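Long-range contacts in lysine specific cysteine protease (Porphyromonas gingivalis, PDB 3M1H), which cleaves proteins after lysine as a secreted cysteine protease and probable virulence factor, the chain here being its K3 adhesin domain, a beta jelly roll: residues 3-8 / 173-178; 34-39 / 56-61. All blocks are in the same frame, centred on the assembly; numbering follows the deposited sequence.

Interaction 1 (3-8 / 173-178). With NA (sodium ion), chain G.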
ATOM      1  N   ALA A   3     -23.597   0.789   0.935  1.00 34.46           N
ATOM      2  CA  ALA A   3     -23.312  -0.601   1.395  1.00 33.70           C
ATOM      3  C   ALA A   3     -21.833  -0.918   1.212  1.00 30.21           C
ATOM      4  O   ALA A   3     -21.287  -0.769   0.115  1.00 30.88           O
ATOM      5  CB  ALA A   3     -24.144  -1.597   0.617  1.00 33.23           C
ATOM      6  N   GLU A   4     -21.189  -1.377   2.272  1.00 29.16           N
ATOM      7  CA  GLU A   4     -19.765  -1.669   2.209  1.00 24.75           C
ATOM      8  C   GLU A   4     -19.612  -3.076   1.710  1.00 24.53           C
ATOM      9  O   GLU A   4     -20.280  -3.993   2.181  1.00 28.06           O
ATOM     10  CB  GLU A   4     -19.092  -1.542   3.575  1.00 24.49           C
ATOM     11  CG  GLU A   4     -19.102  -0.158   4.147  1.00 29.00           C
ATOM     12  CD  GLU A   4     -18.288  -0.033   5.422  1.00 24.36           C
ATOM     13  OE1 GLU A   4     -17.834  -1.062   5.984  1.00 30.33           O
ATOM     14  OE2 GLU A   4     -18.108   1.126   5.838  1.00 27.95           O
ATOM     15  N   VAL A   5     -18.739  -3.251   0.735  1.00 20.31           N
ATOM     16  CA  VAL A   5     -18.406  -4.576   0.231  1.00 21.86           C
ATOM     17  C   VAL A   5     -17.025  -5.036   0.689  1.00 20.45           C
ATOM     18  O   VAL A   5     -16.736  -6.224   0.612  1.00 20.59           O
ATOM     19  CB  VAL A   5     -18.482  -4.639  -1.316  1.00 23.80           C
ATOM     20  CG1 VAL A   5     -19.909  -4.270  -1.776  1.00 28.04           C
ATOM     21  CG2 VAL A   5     -17.430  -3.743  -1.962  1.00 24.06           C
ATOM     22  N   LEU A   6     -16.195  -4.108   1.180  1.00 17.90           N
ATOM     23  CA  LEU A   6     -14.885  -4.450   1.717  1.00 14.59           C
ATOM     24  C   LEU A   6     -14.564  -3.461   2.828  1.00 14.42           C
ATOM     25  O   LEU A   6     -14.842  -2.291   2.710  1.00 16.09           O
ATOM     26  CB  LEU A   6     -13.797  -4.391   0.622  1.00 14.41           C
ATOM     27  CG  LEU A   6     -12.464  -5.101   0.858  1.00 22.42           C
ATOM     28  CD1 LEU A   6     -12.684  -6.610   0.944  1.00 24.92           C
ATOM     29  CD2 LEU A   6     -11.435  -4.751  -0.233  1.00 26.25           C
ATOM     30  N   ASN A   7     -13.993  -3.949   3.922  1.00 14.42           N
ATOM     31  CA  ASN A   7     -13.588  -3.100   5.033  1.00 16.22           C
ATOM     32  C   ASN A   7     -12.499  -3.863   5.749  1.00 16.78           C
ATOM     33  O   ASN A   7     -12.759  -4.792   6.520  1.00 14.69           O
ATOM     34  CB  ASN A   7     -14.749  -2.754   5.964  1.00 15.59           C
ATOM     35  CG  ASN A   7     -14.340  -1.761   7.045  1.00 17.65           C
ATOM     36  OD1 ASN A   7     -13.200  -1.761   7.500  1.00 19.22           O
ATOM     37  ND2 ASN A   7     -15.269  -0.903   7.446  1.00 19.20           N
ATOM     38  N   GLU A   8     -11.263  -3.490   5.450  1.00 13.18           N
ATOM     39  CA  GLU A   8     -10.108  -4.212   5.947  1.00 13.77           C
ATOM     40  C   GLU A   8      -9.194  -3.330   6.798  1.00 13.51           C
ATOM     41  O   GLU A   8      -8.624  -2.310   6.322  1.00 13.89           O
ATOM     42  CB  GLU A   8      -9.310  -4.792   4.786  1.00 12.23           C
ATOM     43  CG  GLU A   8      -8.180  -5.691   5.241  1.00 12.85           C
ATOM     44  CD  GLU A   8      -8.662  -6.721   6.262  1.00 13.02           C
ATOM     45  OE1 GLU A   8      -9.646  -7.421   5.955  1.00 18.18           O
ATOM     46  OE2 GLU A   8      -8.048  -6.804   7.340  1.00 15.63           O
ATOM     47  N   VAL A 173      -8.794   0.129   4.526  1.00 10.79           N
ATOM     48  CA  VAL A 173      -9.304   0.089   3.153  1.00 11.08           C
ATOM     49  C   VAL A 173     -10.789  -0.223   3.182  1.00 16.31           C
ATOM     50  O   VAL A 173     -11.179  -1.273   3.659  1.00 15.46           O
ATOM     51  CB  VAL A 173      -8.565  -0.974   2.345  1.00 12.99           C
ATOM     52  CG1 VAL A 173      -9.144  -1.078   0.918  1.00 16.27           C
ATOM     53  CG2 VAL A 173      -7.055  -0.685   2.284  1.00 13.97           C
ATOM     54  N   VAL A 174     -11.606   0.678   2.655  1.00 13.22           N
ATOM     55  CA  VAL A 174     -13.064   0.521   2.631  1.00 15.52           C
ATOM     56  C   VAL A 174     -13.572   0.741   1.196  1.00 13.77           C
ATOM     57  O   VAL A 174     -13.158   1.706   0.549  1.00 15.58           O
ATOM     58  CB  VAL A 174     -13.770   1.508   3.569  1.00 16.48           C
ATOM     59  CG1 VAL A 174     -15.267   1.245   3.576  1.00 16.80           C
ATOM     60  CG2 VAL A 174     -13.218   1.400   5.019  1.00 17.73           C
ATOM     61  N   ILE A 175     -14.419  -0.162   0.702  1.00 13.67           N
ATOM     62  CA  ILE A 175     -15.050  -0.050  -0.625  1.00 13.56           C
ATOM     63  C   ILE A 175     -16.553  -0.167  -0.419  1.00 16.05           C
ATOM     64  O   ILE A 175     -17.046  -1.109   0.223  1.00 16.74           O
ATOM     65  CB  ILE A 175     -14.549  -1.109  -1.625  1.00 14.45           C
ATOM     66  CG1 ILE A 175     -13.030  -0.964  -1.830  1.00 16.79           C
ATOM     67  CG2 ILE A 175     -15.347  -0.982  -2.963  1.00 15.50           C
ATOM     68  CD1 ILE A 175     -12.419  -1.957  -2.777  1.00 15.47           C
ATOM     69  N   THR A 176     -17.262   0.831  -0.936  1.00 16.09           N
ATOM     70  CA  THR A 176     -18.709   0.879  -0.860  1.00 18.13           C
ATOM     71  C   THR A 176     -19.251   0.780  -2.273  1.00 22.98           C
ATOM     72  O   THR A 176     -18.624   1.261  -3.206  1.00 21.27           O
ATOM     73  CB  THR A 176     -19.192   2.198  -0.225  1.00 22.31           C
ATOM     74  OG1 THR A 176     -18.844   3.300  -1.075  1.00 25.44           O
ATOM     75  CG2 THR A 176     -18.552   2.407   1.141  1.00 18.33           C
ATOM     76  N   SER A 177     -20.416   0.177  -2.428  1.00 21.46           N
ATOM     77  CA  SER A 177     -20.989   0.019  -3.778  1.00 23.68           C
ATOM     78  C   SER A 177     -21.931   1.172  -4.061  1.00 30.83           C
ATOM     79  O   SER A 177     -22.426   1.823  -3.135  1.00 32.70           O
ATOM     80  CB  SER A 177     -21.703  -1.316  -3.918  1.00 25.10           C
ATOM     81  OG  SER A 177     -22.612  -1.498  -2.852  1.00 26.69           O
ATOM     82  N   GLY A 178     -22.160   1.428  -5.346  1.00 32.34           N
ATOM     83  CA  GLY A 178     -23.090   2.461  -5.792  1.00 36.17           C
ATOM     84  C   GLY A 178     -22.392   3.458  -6.690  1.00 38.93           C
ATOM     85  O   GLY A 178     -21.329   3.982  -6.338  1.00 44.93           O
TER
HETATM   86 NA    NA G2003     -13.042  -5.929   8.578  1.00 20.00          NA
HETATM   87  O   HOH W   1     -12.288  -3.593   9.191  1.00 33.50           O
HETATM   88  O   HOH W   2     -15.066  -4.690   9.085  1.00 35.68           O
HETATM   89  O   HOH W   3     -12.473  -5.642  10.932  1.00 28.08           O
HETATM   90  O   HOH W   4     -10.927  -6.219   8.610  1.00 28.03           O
HETATM   91  O   HOH W   5     -13.019  -7.671   6.862  1.00 32.49           O
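I175 O receives two backbone donors, V5 N at 2.8 Å and L6 N at 3.3 Å, which makes V5 and L6 the classic beta bulge of this antiparallel pair. L6 O takes I175 N (3.0 Å), and E8 and V173 bond reciprocally at the inner end. At the outer end, A3 O accepts S177 N (2.8 Å).

At the bulge, V5 CG2 meets I175 CG2 at 3.6 Å, while L6 and I175 run side by side. On the face of N7 and T176, the extended E4 chain carries E4 OE2 to 3.6 Å from V174 CG1. The amide of N7, with CG anti to the backbone N (chi1 -175°), lies alongside V174 CG2. N7 ND2 meets E4 OE1 on the syn side (3.0 Å), 27° out of the carboxylate plane, with the oxygen nearly in the amide plane, and N7 OD1 accepts a water bound to a sodium ion. N7 O binds that sodium itself (2.4 Å), with five waters completing the shell. E8 OE2 accepts F10 N beside calcium ligand D9.

L6 and E8 pack on W18, and strand 167-177 lies between strands 4-8 and 79-87, with V174 and T176 bonded to T82 and T80.

Interaction 2 (34-39 / 56-61)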
ATOM      1  N   PRO A  34       7.178  -6.182   8.737  1.00 13.70           N
ATOM      2  CA  PRO A  34       8.352  -5.616   8.071  1.00 12.68           C
ATOM      3  C   PRO A  34       9.666  -6.010   8.744  1.00 13.85           C
ATOM      4  O   PRO A  34       9.821  -5.817   9.975  1.00 15.83           O
ATOM      5  CB  PRO A  34       8.149  -4.096   8.209  1.00 12.10           C
ATOM      6  CG  PRO A  34       7.181  -3.953   9.321  1.00 13.16           C
ATOM      7  CD  PRO A  34       6.257  -5.122   9.198  1.00 14.61           C
ATOM      8  N   PRO A  35      10.606  -6.553   7.972  1.00 13.77           N
ATOM      9  CA  PRO A  35      11.934  -6.784   8.572  1.00 16.66           C
ATOM     10  C   PRO A  35      12.705  -5.489   8.844  1.00 15.81           C
ATOM     11  O   PRO A  35      12.468  -4.487   8.151  1.00 14.37           O
ATOM     12  CB  PRO A  35      12.667  -7.604   7.507  1.00 13.80           C
ATOM     13  CG  PRO A  35      12.014  -7.253   6.257  1.00 23.48           C
ATOM     14  CD  PRO A  35      10.571  -7.017   6.577  1.00 17.37           C
ATOM     15  N   PRO A  36      13.653  -5.528   9.793  1.00 17.02           N
ATOM     16  CA  PRO A  36      14.060  -6.707  10.589  1.00 19.64           C
ATOM     17  C   PRO A  36      13.311  -6.918  11.900  1.00 16.97           C
ATOM     18  O   PRO A  36      13.448  -7.963  12.569  1.00 18.71           O
ATOM     19  CB  PRO A  36      15.527  -6.425  10.879  1.00 22.74           C
ATOM     20  CG  PRO A  36      15.618  -4.966  10.925  1.00 21.00           C
ATOM     21  CD  PRO A  36      14.572  -4.406   9.985  1.00 19.27           C
ATOM     22  N   GLY A  37      12.487  -5.949  12.266  1.00 19.26           N
ATOM     23  CA  GLY A  37      11.657  -6.092  13.462  1.00 17.93           C
ATOM     24  C   GLY A  37      10.669  -7.232  13.451  1.00 19.50           C
ATOM     25  O   GLY A  37      10.437  -7.874  14.469  1.00 19.60           O
ATOM     26  N   GLY A  38      10.055  -7.466  12.291  1.00 17.62           N
ATOM     27  CA  GLY A  38       9.082  -8.541  12.125  1.00 19.17           C
ATOM     28  C   GLY A  38       7.738  -8.300  12.778  1.00 19.24           C
ATOM     29  O   GLY A  38       6.938  -9.221  12.892  1.00 23.59           O
ATOM     30  N   SER A  39       7.479  -7.073  13.212  1.00 19.48           N
ATOM     31  CA  SER A  39       6.203  -6.663  13.783  1.00 18.53           C
ATOM     32  C   SER A  39       5.755  -5.416  13.029  1.00 15.40           C
ATOM     33  O   SER A  39       6.572  -4.624  12.569  1.00 15.47           O
ATOM     34  CB  SER A  39       6.306  -6.356  15.275  1.00 23.27           C
ATOM     35  OG  SER A  39       7.121  -5.211  15.504  1.00 34.05           O
ATOM     36  N   ILE A  56      15.325  -1.176   3.529  1.00 17.03           N
ATOM     37  CA  ILE A  56      15.176  -2.044   4.682  1.00 16.61           C
ATOM     38  C   ILE A  56      16.398  -1.900   5.579  1.00 18.00           C
ATOM     39  O   ILE A  56      17.535  -2.051   5.092  1.00 18.22           O
ATOM     40  CB  ILE A  56      15.007  -3.541   4.265  1.00 16.63           C
ATOM     41  CG1 ILE A  56      13.778  -3.684   3.383  1.00 16.19           C
ATOM     42  CG2 ILE A  56      14.853  -4.418   5.469  1.00 16.49           C
ATOM     43  CD1 ILE A  56      13.516  -5.065   2.806  1.00 19.59           C
ATOM     44  N   ASN A  57      16.184  -1.582   6.845  1.00 17.77           N
ATOM     45  CA  ASN A  57      17.304  -1.461   7.797  1.00 17.58           C
ATOM     46  C   ASN A  57      18.102  -2.766   7.839  1.00 20.26           C
ATOM     47  O   ASN A  57      17.540  -3.847   7.739  1.00 19.48           O
ATOM     48  CB  ASN A  57      16.836  -1.058   9.192  1.00 17.89           C
ATOM     49  CG  ASN A  57      16.491   0.434   9.296  1.00 15.99           C
ATOM     50  OD1 ASN A  57      16.915   1.255   8.490  1.00 19.89           O
ATOM     51  ND2 ASN A  57      15.713   0.762  10.309  1.00 20.50           N
ATOM     52  N   PHE A  58      19.424  -2.615   7.955  1.00 22.03           N
ATOM     53  CA  PHE A  58      20.406  -3.718   7.979  1.00 23.80           C
ATOM     54  C   PHE A  58      20.530  -4.431   6.628  1.00 27.51           C
ATOM     55  O   PHE A  58      21.188  -5.476   6.566  1.00 28.32           O
ATOM     56  CB  PHE A  58      20.126  -4.737   9.093  1.00 23.12           C
ATOM     57  CG  PHE A  58      20.279  -4.182  10.508  1.00 28.43           C
ATOM     58  CD1 PHE A  58      21.492  -4.283  11.198  1.00 33.63           C
ATOM     59  CD2 PHE A  58      19.201  -3.611  11.160  1.00 23.49           C
ATOM     60  CE1 PHE A  58      21.617  -3.798  12.499  1.00 32.92           C
ATOM     61  CE2 PHE A  58      19.308  -3.124  12.475  1.00 31.63           C
ATOM     62  CZ  PHE A  58      20.512  -3.219  13.148  1.00 33.57           C
ATOM     63  N   GLU A  59      19.916  -3.893   5.570  1.00 24.36           N
ATOM     64  CA  GLU A  59      20.000  -4.460   4.217  1.00 26.46           C
ATOM     65  C   GLU A  59      20.360  -3.422   3.185  1.00 27.82           C
ATOM     66  O   GLU A  59      21.370  -3.573   2.495  1.00 31.83           O
ATOM     67  CB  GLU A  59      18.712  -5.182   3.821  1.00 29.41           C
ATOM     68  CG  GLU A  59      18.388  -6.312   4.778  1.00 31.21           C
ATOM     69  CD  GLU A  59      17.185  -7.145   4.364  1.00 37.86           C
ATOM     70  OE1 GLU A  59      16.891  -7.168   3.142  1.00 44.33           O
ATOM     71  OE2 GLU A  59      16.552  -7.771   5.267  1.00 29.86           O
ATOM     72  N   GLY A  60      19.546  -2.372   3.073  1.00 23.27           N
ATOM     73  CA  GLY A  60      19.815  -1.276   2.170  1.00 21.72           C
ATOM     74  C   GLY A  60      18.648  -1.005   1.257  1.00 22.22           C
ATOM     75  O   GLY A  60      17.554  -1.521   1.507  1.00 21.51           O
ATOM     76  N   PRO A  61      18.865  -0.206   0.208  1.00 19.67           N
ATOM     77  CA  PRO A  61      17.861   0.203  -0.746  1.00 20.50           C
ATOM     78  C   PRO A  61      17.280  -1.017  -1.472  1.00 20.11           C
ATOM     79  O   PRO A  61      17.984  -2.001  -1.711  1.00 19.94           O
ATOM     80  CB  PRO A  61      18.607   1.151  -1.693  1.00 23.31           C
ATOM     81  CG  PRO A  61      19.857   1.493  -0.994  1.00 22.54           C
ATOM     82  CD  PRO A  61      20.189   0.368  -0.122  1.00 25.46           C
TER
HETATM   83  O   HOH W   6      13.335  -1.884   7.867  1.00 16.09           O
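P35 and P36, joined by a cis peptide, face the turn at 56-61, where the nearest CA atoms, those of P36 and N57, are still 6.8 Å apart. A single water bridges the backbones across that gap: it donates to P35 O (2.8 Å) and accepts from N57 N (3.0 Å).

Beside this bridge the contact is mainly apolar. I56 CG2 reaches the same P35 carbonyl oxygen at 3.6 Å and lies 4.1 Å from P35 CG. With chi1 at -59°, I56 CG1 lies beside the backbone N and CG2 is anti to it, which turns the CG2 methyl to the prolines. The ring of P36 bears on the next two residues of the turn: P36 CD sits 3.8 Å from N57 O, and P36 CG comes within 3.8 Å of F58 CD2, the proline and phenylalanine side chains crossing at about a right angle.

The turn is a tight hairpin between the short strands 55-56 and 60-61 of the adhesin domain. E59 and G60 both donate to I56 O, forming a classic beta bulge, and I56 N bonds back to G60 O, so the backbone of I56 is fixed on both its N-H and its carbonyl. F58 lies within the turn at positive phi (69°). The loop has its own closure, G38 N donating to P34 O.

The amide of N57 is engaged by R133, OD1 accepting R133 N, and the N57 side chain touches F166. Underneath, W167 at the start of strand 167-177 is shared by P34, P35 and I56. I56 also touches N28, a ligand of the calcium ion bound with D22, D24, D26 and N66, while F58 packs on I132.

Overall arrangement
Interactions 1 and 2 lie on opposite sides of the chain's centre, each about 17 Å from it; their centres are 32 Å apart and their nearest atoms about 15 Å. In sequence, both segments of interaction 2 fall between those of interaction 1, which brings the two chain ends together. Strand 167-177 is common to both: W167 at its start touches P34, P35 and I56, and its far end pairs with 3-8. Each contact has a different calcium site nearby. The E8 side chain is about 7 Å from one calcium ion, and the I56 side chain about 8 Å from another. D9, E11, S46, I48 and D171 bind the first; N28 helps bind the second.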